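Fimbrin (Schizosaccharomyces pombe, PDB 1RT8) binds and crosslinks actin filaments and works with actin structures in cell polarity, cytokinesis, mating and spore formation. Local coordinates at residues R288-W293 and H304-N309; L316-D321 and V328-V333; K332-P337 and R345-E350; V367-A372 and R379-A384. One frame throughout, in Å; residues are numbered along the deposited sequence.

In the fold
All four contacts lie in the third calponin-homology domain, within the second actin-binding region, and follow one another along the chain. Contact 1 closes the loop after helix 282-296, bringing 304-309 back against it. Contact 2 folds the loop that leaves helix 314-323 onto that helix, and contact 3 starts where contact 2 ends: sharing K332 and V333, it carries the same loop on to the first turns of helix 345-361. Contact 4 closes the short link around helix 371-375 against helix 379-397. None encloses another. Contact 4 touches contact 1 through F306 and L383, and contact 3 through R345 and A372, whereas contacts 1 and 2 stay about 6 Å apart at their nearest atoms.

Contact 1: R288-W293 and H304-N309; sequences RVFTLW and HDFFNN
F290 and F306 make the apolar half of this contact between helix 282-296 and the segment 304-309, a short turn a few residues further along the chain. The F306 ring reaches across so that its CE1 lies 3.7 Å from CB of F290, while its CZ comes to the edge of the F290 ring, 4.0 Å from CD1. CG of F306 stands anti to the backbone N (chi1 -178°), which carries the ring out toward the helix. F306 also meets T291 of the helix, whose OG1 rests 3.5 Å from F306 CB, the two side chains running past each other in opposite directions.

No direct hydrogen bond joins the segments; a water does the polar work. It donates to T291 OG1 at 3.1 Å and accepts from F306 N at 3.0 Å, tying the hydroxyl to the start of the turn. The same OG1 is also bonded to the carbonyl of A287, one helical turn back. Within the turn, D305 O takes the amides of N308 and N309, and N308 ND2 reaches D305 OD2 from above the carboxylate plane.

The F306 side chain is wedged between two helices, touching A287 of helix 282-296 as well as T382 and L383 of helix 379-397.

Contact 2: L316-D321 and V328-V333; sequences LLQAYD and VNWKKV
D321 grips the returning loop with both carboxylate oxygens. V328 N donates to OD1 at 2.9 Å, arriving on the syn side, and the indole NE1 of W330 donates to OD2 at 3.0 Å in an almost straight bond (176°). The acceptor lies in the indole plane, but the carboxylate is turned 69° from that ring, which leaves NE1 above its plane. OD1 also accepts from T327 N, so three N-H groups converge on one side chain. Replacing D321 by an alanine is likely to leave the V328 and T327 amides and the indole N-H without this acceptor, with the ring held there by packing alone.

The tightly packed part lies around L317, next to this carboxylate. V328 CG1 covers one face of the W330 ring, and V328 CG2 lies 3.5 Å from L317 O. The far end of the indole meets the helix, CH2 standing 3.6 Å from L317 CB, while L317 CD1 and V333 CG2 meet tip to tip at 3.7 Å. Toward solvent the contact thins: partly exposed Q318 meets the indole CH2 with its CG and backbone N, and its OE1 bonds T300 N.

A loop pinned by an aspartate near the C-terminal end of helix 314-323 thus joins two helices of a calponin-homology domain.

Contact 3: K332-P337 and R345-E350; sequences KVNKAP and RFKAVE
N334 turns its carboxamide toward the first turns of helix 345-361 and spends both hydrogens of ND2 there. One goes to E350 OE1 at 3.0 Å, nearly straight (163°) and in the amide plane, meeting the oxygen on its anti side. The other goes to the backbone O of K347 at 3.1 Å, more bent and tilted from the amide plane. K347 O and the E350 carboxylate are thereby bridged by a single nitrogen.

The conformations explain how these groups meet. CG of N334 is anti to its carbonyl carbon, and chi2 of -62° turns the amide to present ND2 to the helix. E350 holds an extended chain beyond CG, bringing OE1 to ND2 close to the amide plane, with amide and carboxylate planes 26° apart. The aliphatic part of K347 crosses the asparagine at about a right angle: CB lies 3.7 Å from N334 CG, and CD passes 3.8 Å from N334 OD1. A water donates to that OD1 and to E350 OE1, 3.0 Å from each, adding a second link between amide and carboxylate. A leucine in place of N334 would probably strip K347 O and E350 OE1 of their shared donor and release the glutamate side chain to turn.

The backbone continues the attachment, since N334 O accepts from N351 ND2. This is a surface contact in which one asparagine fastens an irregular interhelical loop to the N-terminal part of a long helix in a calponin-homology domain.

Contact 4: V367-A372 and R379-A384; sequences VGIQGA and RTLTLA. With SO4 (sulfate ion), chain D.
I369 meets L381 and A384 of helix 379-397, reaching over from the loop before helix 371-375. From CB, which points toward helix 379-397, the longer branch leaves through CG1, set anti to the carbonyl carbon (chi1 -61°). CG1 lies 3.9 Å from L381 CD2, where the two side chains slide past each other in opposite directions. The chain then runs straight on (chi2 175°), and CD1 ends against the helix, 3.7 Å from the backbone O of L381 and 3.8 Å from CB of A384. L381 and A384 stand three residues apart, so the isoleucine tip sits across neighbouring turns. Beside it, G368 O makes a looser approach to L381 CD1 at 4.2 Å. No hydrogen bond crosses between the segments, and the union is entirely van der Waals.

On the far side of the loop a sulfate, probably from the crystallisation liquor, sits at the start of helix 371-375. A372 N donates to its O1 at 2.7 Å, and the anion is also held by N353 ND2. Q370 occupies the N-cap position, and its backbone N bonds to the D373 carboxylate. Amides at a helix N-terminus are a natural seat for an anion.

L381 also touches D373 of helix 371-375. On other sides of helix 379-397, T382 packs on I374, while L383 meets F290 and E286 of helix 282-296.

Contact 1: R288-W293 and H304-N309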
loop_
_atom_site.group_PDB
_atom_site.type_symbol
_atom_site.label_atom_id
_atom_site.label_comp_id
_atom_site.label_asym_id
_atom_site.label_seq_id
_atom_site.Cartn_x
_atom_site.Cartn_y
_atom_site.Cartn_z
ATOM N N ARG A 288 2.075 10.203 6.344
ATOM C CA ARG A 288 1.788 9.086 5.446
ATOM C C ARG A 288 2.920 8.065 5.426
ATOM O O ARG A 288 2.666 6.871 5.326
ATOM C CB ARG A 288 1.510 9.597 4.029
ATOM C CG ARG A 288 0.070 10.066 3.826
ATOM C CD ARG A 288 -0.099 10.835 2.516
ATOM N NE ARG A 288 -1.464 11.335 2.330
ATOM C CZ ARG A 288 -2.515 10.570 2.035
ATOM N NH1 ARG A 288 -2.367 9.259 1.892
ATOM N NH2 ARG A 288 -3.717 11.117 1.880
ATOM N N VAL A 289 4.162 8.538 5.515
ATOM C CA VAL A 289 5.327 7.652 5.534
ATOM C C VAL A 289 5.365 6.872 6.849
ATOM O O VAL A 289 5.610 5.662 6.855
ATOM C CB VAL A 289 6.650 8.449 5.385
ATOM C CG1 VAL A 289 7.843 7.534 5.637
ATOM C CG2 VAL A 289 6.737 9.054 3.978
ATOM N N PHE A 290 5.127 7.570 7.958
ATOM C CA PHE A 290 5.129 6.940 9.275
ATOM C C PHE A 290 3.977 5.945 9.377
ATOM O O PHE A 290 4.108 4.897 10.022
ATOM C CB PHE A 290 5.004 7.995 10.390
ATOM C CG PHE A 290 6.196 8.913 10.512
ATOM C CD1 PHE A 290 6.155 10.012 11.369
ATOM C CD2 PHE A 290 7.356 8.681 9.788
ATOM C CE1 PHE A 290 7.250 10.861 11.503
ATOM C CE2 PHE A 290 8.464 9.528 9.912
ATOM C CZ PHE A 290 8.410 10.620 10.773
ATOM N N THR A 291 2.848 6.275 8.748
ATOM C CA THR A 291 1.679 5.402 8.756
ATOM C C THR A 291 2.035 4.088 8.070
ATOM O O THR A 291 1.717 3.019 8.575
ATOM C CB THR A 291 0.477 6.030 8.008
ATOM O OG1 THR A 291 -0.064 7.099 8.792
ATOM C CG2 THR A 291 -0.615 4.984 7.761
ATOM N N LEU A 292 2.695 4.177 6.921
ATOM C CA LEU A 292 3.093 2.978 6.195
ATOM C C LEU A 292 4.066 2.188 7.060
ATOM O O LEU A 292 3.942 0.973 7.195
ATOM C CB LEU A 292 3.767 3.352 4.870
ATOM C CG LEU A 292 2.886 3.933 3.757
ATOM C CD1 LEU A 292 3.763 4.587 2.698
ATOM C CD2 LEU A 292 2.034 2.821 3.139
ATOM N N TRP A 293 5.025 2.879 7.664
ATOM C CA TRP A 293 6.007 2.203 8.504
ATOM C C TRP A 293 5.362 1.470 9.686
ATOM O O TRP A 293 5.534 0.261 9.848
ATOM C CB TRP A 293 7.047 3.201 9.020
ATOM C CG TRP A 293 8.046 2.560 9.932
ATOM C CD1 TRP A 293 8.941 1.586 9.606
ATOM C CD2 TRP A 293 8.219 2.813 11.332
ATOM N NE1 TRP A 293 9.661 1.211 10.717
ATOM C CE2 TRP A 293 9.238 1.949 11.790
ATOM C CE3 TRP A 293 7.609 3.685 12.243
ATOM C CZ2 TRP A 293 9.665 1.929 13.120
ATOM C CZ3 TRP A 293 8.033 3.666 13.572
ATOM C CH2 TRP A 293 9.052 2.791 13.996
ATOM N N HIS A 304 -5.345 4.668 9.472
ATOM C CA HIS A 304 -5.898 5.333 8.287
ATOM C C HIS A 304 -6.017 6.830 8.535
ATOM O O HIS A 304 -6.374 7.601 7.643
ATOM C CB HIS A 304 -7.259 4.722 7.926
ATOM C CG HIS A 304 -7.160 3.308 7.426
ATOM N ND1 HIS A 304 -6.677 3.001 6.172
ATOM C CD2 HIS A 304 -7.400 2.120 8.035
ATOM C CE1 HIS A 304 -6.617 1.688 6.031
ATOM N NE2 HIS A 304 -7.049 1.130 7.146
ATOM N N ASP A 305 -5.674 7.225 9.758
ATOM C CA ASP A 305 -5.714 8.626 10.186
ATOM C C ASP A 305 -4.678 8.799 11.306
ATOM O O ASP A 305 -4.998 8.685 12.494
ATOM C CB ASP A 305 -7.120 8.979 10.697
ATOM C CG ASP A 305 -7.308 10.471 10.903
ATOM O OD1 ASP A 305 -6.306 11.200 10.818
ATOM O OD2 ASP A 305 -8.449 10.910 11.153
ATOM N N PHE A 306 -3.438 9.065 10.899
ATOM C CA PHE A 306 -2.295 9.228 11.796
ATOM C C PHE A 306 -2.508 10.185 12.972
ATOM O O PHE A 306 -2.097 9.899 14.096
ATOM C CB PHE A 306 -1.078 9.692 10.982
ATOM C CG PHE A 306 0.193 9.858 11.791
ATOM C CD1 PHE A 306 1.067 8.790 11.970
ATOM C CD2 PHE A 306 0.542 11.100 12.335
ATOM C CE1 PHE A 306 2.269 8.957 12.671
ATOM C CE2 PHE A 306 1.733 11.276 13.033
ATOM C CZ PHE A 306 2.599 10.200 13.199
ATOM N N PHE A 307 -3.138 11.322 12.715
ATOM C CA PHE A 307 -3.336 12.306 13.766
ATOM C C PHE A 307 -4.476 12.050 14.740
ATOM O O PHE A 307 -4.766 12.891 15.591
ATOM C CB PHE A 307 -3.450 13.699 13.145
ATOM C CG PHE A 307 -2.193 14.145 12.454
ATOM C CD1 PHE A 307 -2.127 14.207 11.072
ATOM C CD2 PHE A 307 -1.048 14.434 13.196
ATOM C CE1 PHE A 307 -0.938 14.550 10.437
ATOM C CE2 PHE A 307 0.136 14.773 12.569
ATOM C CZ PHE A 307 0.192 14.830 11.189
ATOM N N ASN A 308 -5.119 10.892 14.625
ATOM C CA ASN A 308 -6.187 10.530 15.548
ATOM C C ASN A 308 -6.043 9.094 16.042
ATOM O O ASN A 308 -6.396 8.792 17.181
ATOM C CB ASN A 308 -7.571 10.712 14.912
ATOM C CG ASN A 308 -8.006 12.172 14.864
ATOM O OD1 ASN A 308 -8.183 12.819 15.907
ATOM N ND2 ASN A 308 -8.173 12.704 13.651
ATOM N N ASN A 309 -5.501 8.220 15.205
ATOM C CA ASN A 309 -5.355 6.815 15.573
ATOM C C ASN A 309 -4.312 6.479 16.650
ATOM O O ASN A 309 -4.269 5.340 17.117
ATOM C CB ASN A 309 -5.057 5.968 14.328
ATOM C CG ASN A 309 -6.143 6.067 13.263
ATOM O OD1 ASN A 309 -7.267 6.517 13.523
ATOM N ND2 ASN A 309 -5.813 5.627 12.055
HETATM O O HOH W 1 -2.778 8.334 8.095
#

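Contact 2: L316-D321 and V328-V333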
loop_
_atom_site.group_PDB
_atom_site.type_symbol
_atom_site.label_atom_id
_atom_site.label_comp_id
_atom_site.label_asym_id
_atom_site.label_seq_id
_atom_site.Cartn_x
_atom_site.Cartn_y
_atom_site.Cartn_z
ATOM N N LEU A 316 0.991 2.930 19.504
ATOM C CA LEU A 316 2.383 3.175 19.868
ATOM C C LEU A 316 2.939 2.054 20.751
ATOM O O LEU A 316 4.064 1.580 20.543
ATOM C CB LEU A 316 2.511 4.528 20.587
ATOM C CG LEU A 316 2.343 5.764 19.680
ATOM C CD1 LEU A 316 2.227 7.031 20.506
ATOM C CD2 LEU A 316 3.533 5.861 18.747
ATOM N N LEU A 317 2.149 1.629 21.733
ATOM C CA LEU A 317 2.577 0.575 22.633
ATOM C C LEU A 317 2.814 -0.727 21.871
ATOM O O LEU A 317 3.764 -1.451 22.161
ATOM C CB LEU A 317 1.552 0.392 23.754
ATOM C CG LEU A 317 1.526 1.589 24.716
ATOM C CD1 LEU A 317 0.405 1.441 25.734
ATOM C CD2 LEU A 317 2.870 1.712 25.413
ATOM N N GLN A 318 1.969 -1.020 20.892
ATOM C CA GLN A 318 2.154 -2.233 20.099
ATOM C C GLN A 318 3.467 -2.155 19.327
ATOM O O GLN A 318 4.208 -3.132 19.260
ATOM C CB GLN A 318 1.010 -2.426 19.113
ATOM C CG GLN A 318 -0.301 -2.847 19.746
ATOM C CD GLN A 318 -1.422 -2.883 18.729
ATOM O OE1 GLN A 318 -1.351 -3.602 17.731
ATOM N NE2 GLN A 318 -2.462 -2.098 18.972
ATOM N N ALA A 319 3.745 -0.984 18.752
ATOM C CA ALA A 319 4.963 -0.762 17.983
ATOM C C ALA A 319 6.190 -1.078 18.829
ATOM O O ALA A 319 7.088 -1.795 18.373
ATOM C CB ALA A 319 5.023 0.691 17.484
ATOM N N TYR A 320 6.228 -0.551 20.057
ATOM C CA TYR A 320 7.354 -0.804 20.960
ATOM C C TYR A 320 7.602 -2.296 21.117
ATOM O O TYR A 320 8.742 -2.735 21.103
ATOM C CB TYR A 320 7.111 -0.230 22.361
ATOM C CG TYR A 320 7.417 1.242 22.518
ATOM C CD1 TYR A 320 6.384 2.168 22.696
ATOM C CD2 TYR A 320 8.735 1.719 22.470
ATOM C CE1 TYR A 320 6.651 3.530 22.820
ATOM C CE2 TYR A 320 9.008 3.095 22.594
ATOM C CZ TYR A 320 7.954 3.985 22.768
ATOM O OH TYR A 320 8.181 5.329 22.882
ATOM N N ASP A 321 6.524 -3.058 21.285
ATOM C CA ASP A 321 6.607 -4.506 21.468
ATOM C C ASP A 321 7.025 -5.239 20.200
ATOM O O ASP A 321 7.727 -6.252 20.269
ATOM C CB ASP A 321 5.264 -5.046 21.956
ATOM C CG ASP A 321 5.346 -5.646 23.344
ATOM O OD1 ASP A 321 6.251 -5.264 24.113
ATOM O OD2 ASP A 321 4.492 -6.492 23.675
ATOM N N VAL A 328 6.560 -3.996 26.735
ATOM C CA VAL A 328 5.349 -3.508 27.375
ATOM C C VAL A 328 4.654 -4.472 28.338
ATOM O O VAL A 328 4.418 -5.635 28.018
ATOM C CB VAL A 328 4.327 -3.078 26.298
ATOM C CG1 VAL A 328 3.089 -2.496 26.950
ATOM C CG2 VAL A 328 4.967 -2.066 25.363
ATOM N N ASN A 329 4.335 -3.969 29.525
ATOM C CA ASN A 329 3.608 -4.751 30.513
ATOM C C ASN A 329 2.151 -4.413 30.249
ATOM O O ASN A 329 1.632 -3.424 30.771
ATOM C CB ASN A 329 3.976 -4.321 31.929
ATOM C CG ASN A 329 3.181 -5.073 32.992
ATOM O OD1 ASN A 329 3.415 -4.907 34.189
ATOM N ND2 ASN A 329 2.241 -5.903 32.555
ATOM N N TRP A 330 1.488 -5.226 29.442
ATOM C CA TRP A 330 0.098 -4.962 29.112
ATOM C C TRP A 330 -0.901 -4.997 30.264
ATOM O O TRP A 330 -2.060 -4.630 30.087
ATOM C CB TRP A 330 -0.344 -5.893 27.991
ATOM C CG TRP A 330 0.411 -5.606 26.727
ATOM C CD1 TRP A 330 1.575 -6.186 26.313
ATOM C CD2 TRP A 330 0.084 -4.618 25.746
ATOM N NE1 TRP A 330 1.995 -5.617 25.133
ATOM C CE2 TRP A 330 1.099 -4.649 24.766
ATOM C CE3 TRP A 330 -0.964 -3.700 25.606
ATOM C CZ2 TRP A 330 1.089 -3.804 23.653
ATOM C CZ3 TRP A 330 -0.972 -2.859 24.500
ATOM C CH2 TRP A 330 0.050 -2.915 23.541
ATOM N N LYS A 331 -0.460 -5.427 31.443
ATOM C CA LYS A 331 -1.353 -5.465 32.596
ATOM C C LYS A 331 -1.508 -4.043 33.119
ATOM O O LYS A 331 -2.397 -3.751 33.918
ATOM C CB LYS A 331 -0.782 -6.367 33.694
ATOM C CG LYS A 331 -0.737 -7.846 33.325
ATOM C CD LYS A 331 -0.153 -8.702 34.451
ATOM C CE LYS A 331 -0.040 -10.168 34.034
ATOM N NZ LYS A 331 0.536 -11.028 35.108
ATOM N N LYS A 332 -0.633 -3.157 32.654
ATOM C CA LYS A 332 -0.661 -1.759 33.066
ATOM C C LYS A 332 -1.291 -0.865 31.996
ATOM O O LYS A 332 -1.384 0.347 32.173
ATOM C CB LYS A 332 0.761 -1.268 33.363
ATOM C CG LYS A 332 1.459 -2.004 34.498
ATOM C CD LYS A 332 2.902 -1.534 34.656
ATOM C CE LYS A 332 3.646 -2.350 35.710
ATOM N NZ LYS A 332 5.111 -2.059 35.728
ATOM N N VAL A 333 -1.732 -1.475 30.901
ATOM C CA VAL A 333 -2.331 -0.749 29.784
ATOM C C VAL A 333 -3.863 -0.791 29.755
ATOM O O VAL A 333 -4.471 -1.831 30.022
ATOM C CB VAL A 333 -1.802 -1.317 28.444
ATOM C CG1 VAL A 333 -2.499 -0.640 27.268
ATOM C CG2 VAL A 333 -0.294 -1.122 28.360
#

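Contact 3: K332-P337 and R345-E350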
loop_
_atom_site.group_PDB
_atom_site.type_symbol
_atom_site.label_atom_id
_atom_site.label_comp_id
_atom_site.label_asym_id
_atom_site.label_seq_id
_atom_site.Cartn_x
_atom_site.Cartn_y
_atom_site.Cartn_z
ATOM N N LYS A 332 -0.633 -3.157 32.654
ATOM C CA LYS A 332 -0.661 -1.759 33.066
ATOM C C LYS A 332 -1.291 -0.865 31.996
ATOM O O LYS A 332 -1.384 0.347 32.173
ATOM C CB LYS A 332 0.761 -1.268 33.363
ATOM C CG LYS A 332 1.459 -2.004 34.498
ATOM C CD LYS A 332 2.902 -1.534 34.656
ATOM C CE LYS A 332 3.646 -2.350 35.710
ATOM N NZ LYS A 332 5.111 -2.059 35.728
ATOM N N VAL A 333 -1.732 -1.475 30.901
ATOM C CA VAL A 333 -2.331 -0.749 29.784
ATOM C C VAL A 333 -3.863 -0.791 29.755
ATOM O O VAL A 333 -4.471 -1.831 30.022
ATOM C CB VAL A 333 -1.802 -1.317 28.444
ATOM C CG1 VAL A 333 -2.499 -0.640 27.268
ATOM C CG2 VAL A 333 -0.294 -1.122 28.360
ATOM N N ASN A 334 -4.483 0.342 29.420
ATOM C CA ASN A 334 -5.942 0.424 29.327
ATOM C C ASN A 334 -6.358 0.014 27.916
ATOM O O ASN A 334 -5.838 0.538 26.932
ATOM C CB ASN A 334 -6.429 1.854 29.616
ATOM C CG ASN A 334 -6.121 2.299 31.035
ATOM O OD1 ASN A 334 -6.602 1.705 31.996
ATOM N ND2 ASN A 334 -5.311 3.340 31.171
ATOM N N LYS A 335 -7.299 -0.922 27.829
ATOM C CA LYS A 335 -7.783 -1.432 26.552
ATOM C C LYS A 335 -8.874 -0.577 25.913
ATOM O O LYS A 335 -9.601 0.132 26.602
ATOM C CB LYS A 335 -8.324 -2.852 26.735
ATOM C CG LYS A 335 -7.297 -3.878 27.193
ATOM C CD LYS A 335 -7.945 -5.254 27.264
ATOM C CE LYS A 335 -6.997 -6.318 27.787
ATOM N NZ LYS A 335 -7.680 -7.647 27.871
ATOM N N ALA A 336 -8.989 -0.653 24.588
ATOM C CA ALA A 336 -10.014 0.093 23.875
ATOM C C ALA A 336 -11.370 -0.451 24.322
ATOM O O ALA A 336 -11.549 -1.662 24.434
ATOM C CB ALA A 336 -9.851 -0.097 22.376
ATOM N N PRO A 337 -12.338 0.440 24.595
ATOM C CA PRO A 337 -13.683 0.049 25.032
ATOM C C PRO A 337 -14.404 -0.849 24.031
ATOM O O PRO A 337 -14.552 -0.488 22.865
ATOM C CB PRO A 337 -14.389 1.391 25.207
ATOM C CG PRO A 337 -13.277 2.293 25.634
ATOM C CD PRO A 337 -12.181 1.904 24.664
ATOM N N ARG A 345 -10.539 9.821 28.599
ATOM C CA ARG A 345 -9.317 10.592 28.478
ATOM C C ARG A 345 -8.199 10.237 29.440
ATOM O O ARG A 345 -7.067 10.029 29.000
ATOM C CB ARG A 345 -9.594 12.090 28.578
ATOM C CG ARG A 345 -8.337 12.914 28.331
ATOM C CD ARG A 345 -8.654 14.259 27.708
ATOM N NE ARG A 345 -7.436 14.983 27.357
ATOM C CZ ARG A 345 -6.549 15.421 28.242
ATOM N NH1 ARG A 345 -6.745 15.206 29.536
ATOM N NH2 ARG A 345 -5.473 16.080 27.830
ATOM N N PHE A 346 -8.490 10.170 30.738
ATOM C CA PHE A 346 -7.434 9.858 31.694
ATOM C C PHE A 346 -6.795 8.505 31.387
ATOM O O PHE A 346 -5.613 8.302 31.650
ATOM C CB PHE A 346 -7.960 9.920 33.141
ATOM C CG PHE A 346 -8.760 8.721 33.573
ATOM C CD1 PHE A 346 -8.159 7.691 34.296
ATOM C CD2 PHE A 346 -10.122 8.641 33.311
ATOM C CE1 PHE A 346 -8.909 6.602 34.756
ATOM C CE2 PHE A 346 -10.882 7.557 33.765
ATOM C CZ PHE A 346 -10.270 6.536 34.492
ATOM N N LYS A 347 -7.566 7.586 30.814
ATOM C CA LYS A 347 -7.019 6.281 30.461
ATOM C C LYS A 347 -6.081 6.383 29.247
ATOM O O LYS A 347 -5.046 5.723 29.205
ATOM C CB LYS A 347 -8.140 5.276 30.178
ATOM C CG LYS A 347 -8.965 4.953 31.397
ATOM C CD LYS A 347 -9.745 3.663 31.246
ATOM C CE LYS A 347 -10.337 3.265 32.592
ATOM N NZ LYS A 347 -10.958 1.920 32.562
ATOM N N ALA A 348 -6.436 7.211 28.266
ATOM C CA ALA A 348 -5.587 7.364 27.091
ATOM C C ALA A 348 -4.295 8.079 27.488
ATOM O O ALA A 348 -3.222 7.771 26.969
ATOM C CB ALA A 348 -6.329 8.154 25.999
ATOM N N VAL A 349 -4.406 9.036 28.408
ATOM C CA VAL A 349 -3.245 9.782 28.877
ATOM C C VAL A 349 -2.292 8.862 29.629
ATOM O O VAL A 349 -1.077 9.003 29.513
ATOM C CB VAL A 349 -3.651 10.962 29.796
ATOM C CG1 VAL A 349 -2.425 11.511 30.533
ATOM C CG2 VAL A 349 -4.277 12.070 28.951
ATOM N N GLU A 350 -2.837 7.922 30.398
ATOM C CA GLU A 350 -1.990 6.980 31.114
ATOM C C GLU A 350 -1.247 6.143 30.072
ATOM O O GLU A 350 -0.034 5.953 30.166
ATOM C CB GLU A 350 -2.833 6.085 32.029
ATOM C CG GLU A 350 -3.456 6.860 33.188
ATOM C CD GLU A 350 -4.332 6.008 34.086
ATOM O OE1 GLU A 350 -4.698 4.884 33.674
ATOM O OE2 GLU A 350 -4.668 6.480 35.200
HETATM O O HOH W 2 -7.095 3.306 34.437
#

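Contact 4: V367-A372 and R379-A384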
loop_
_atom_site.group_PDB
_atom_site.type_symbol
_atom_site.label_atom_id
_atom_site.label_comp_id
_atom_site.label_asym_id
_atom_site.label_seq_id
_atom_site.Cartn_x
_atom_site.Cartn_y
_atom_site.Cartn_z
ATOM N N VAL A 367 12.322 15.111 25.577
ATOM C CA VAL A 367 12.256 16.099 26.653
ATOM C C VAL A 367 11.057 17.058 26.664
ATOM O O VAL A 367 10.504 17.342 27.729
ATOM C CB VAL A 367 13.549 16.935 26.707
ATOM C CG1 VAL A 367 13.657 17.630 28.061
ATOM C CG2 VAL A 367 14.760 16.038 26.460
ATOM N N GLY A 368 10.645 17.558 25.504
ATOM C CA GLY A 368 9.514 18.479 25.485
ATOM C C GLY A 368 8.157 17.867 25.166
ATOM O O GLY A 368 7.179 18.580 24.927
ATOM N N ILE A 369 8.080 16.542 25.174
ATOM C CA ILE A 369 6.834 15.866 24.846
ATOM C C ILE A 369 6.200 15.191 26.048
ATOM O O ILE A 369 6.892 14.656 26.904
ATOM C CB ILE A 369 7.075 14.805 23.762
ATOM C CG1 ILE A 369 7.602 15.487 22.502
ATOM C CG2 ILE A 369 5.798 14.024 23.495
ATOM C CD1 ILE A 369 7.981 14.540 21.406
ATOM N N GLN A 370 4.876 15.220 26.108
ATOM C CA GLN A 370 4.172 14.578 27.203
ATOM C C GLN A 370 3.037 13.708 26.715
ATOM O O GLN A 370 2.511 13.911 25.624
ATOM C CB GLN A 370 3.647 15.618 28.170
ATOM C CG GLN A 370 4.759 16.382 28.827
ATOM C CD GLN A 370 4.239 17.303 29.876
ATOM O OE1 GLN A 370 3.258 18.011 29.653
ATOM N NE2 GLN A 370 4.889 17.313 31.032
ATOM N N GLY A 371 2.662 12.736 27.539
ATOM C CA GLY A 371 1.599 11.820 27.175
ATOM C C GLY A 371 0.384 12.526 26.622
ATOM O O GLY A 371 -0.093 12.201 25.530
ATOM N N ALA A 372 -0.101 13.512 27.370
ATOM C CA ALA A 372 -1.280 14.260 26.978
ATOM C C ALA A 372 -1.158 14.878 25.590
ATOM O O ALA A 372 -2.151 14.983 24.883
ATOM C CB ALA A 372 -1.591 15.344 28.016
ATOM N N ARG A 379 0.080 17.658 16.404
ATOM C CA ARG A 379 0.656 17.257 15.135
ATOM C C ARG A 379 2.158 17.153 15.221
ATOM O O ARG A 379 2.733 16.110 14.935
ATOM C CB ARG A 379 0.278 18.251 14.040
ATOM C CG ARG A 379 -1.085 18.010 13.466
ATOM C CD ARG A 379 -1.460 19.062 12.441
ATOM N NE ARG A 379 -2.428 18.494 11.516
ATOM C CZ ARG A 379 -2.110 17.981 10.334
ATOM N NH1 ARG A 379 -0.854 17.989 9.922
ATOM N NH2 ARG A 379 -3.043 17.414 9.590
ATOM N N THR A 380 2.785 18.249 15.634
ATOM C CA THR A 380 4.229 18.321 15.739
ATOM C C THR A 380 4.823 17.350 16.745
ATOM O O THR A 380 5.864 16.748 16.483
ATOM C CB THR A 380 4.668 19.761 16.089
ATOM O OG1 THR A 380 4.359 20.627 14.989
ATOM C CG2 THR A 380 6.157 19.830 16.372
ATOM N N LEU A 381 4.176 17.190 17.894
ATOM C CA LEU A 381 4.720 16.289 18.899
ATOM C C LEU A 381 4.423 14.809 18.616
ATOM O O LEU A 381 5.190 13.935 19.028
ATOM C CB LEU A 381 4.234 16.707 20.293
ATOM C CG LEU A 381 4.581 18.171 20.632
ATOM C CD1 LEU A 381 4.119 18.510 22.049
ATOM C CD2 LEU A 381 6.079 18.410 20.491
ATOM N N THR A 382 3.331 14.518 17.907
ATOM C CA THR A 382 3.021 13.126 17.580
ATOM C C THR A 382 4.020 12.667 16.511
ATOM O O THR A 382 4.530 11.546 16.570
ATOM C CB THR A 382 1.582 12.954 17.050
ATOM O OG1 THR A 382 0.647 13.310 18.076
ATOM C CG2 THR A 382 1.326 11.502 16.650
ATOM N N LEU A 383 4.306 13.541 15.549
ATOM C CA LEU A 383 5.273 13.221 14.500
ATOM C C LEU A 383 6.670 13.086 15.105
ATOM O O LEU A 383 7.446 12.226 14.706
ATOM C CB LEU A 383 5.296 14.321 13.442
ATOM C CG LEU A 383 4.138 14.433 12.455
ATOM C CD1 LEU A 383 4.233 15.779 11.756
ATOM C CD2 LEU A 383 4.206 13.295 11.428
ATOM N N ALA A 384 6.986 13.949 16.065
ATOM C CA ALA A 384 8.293 13.920 16.703
ATOM C C ALA A 384 8.521 12.605 17.460
ATOM O O ALA A 384 9.612 12.026 17.401
ATOM C CB ALA A 384 8.442 15.114 17.654
HETATM S S SO4 D . 1.147 14.256 31.485
HETATM O O1 SO4 D . 0.769 13.908 29.941
HETATM O O2 SO4 D . 1.058 15.700 31.578
HETATM O O3 SO4 D . 0.327 13.644 32.300
HETATM O O4 SO4 D . 2.534 13.861 31.569
#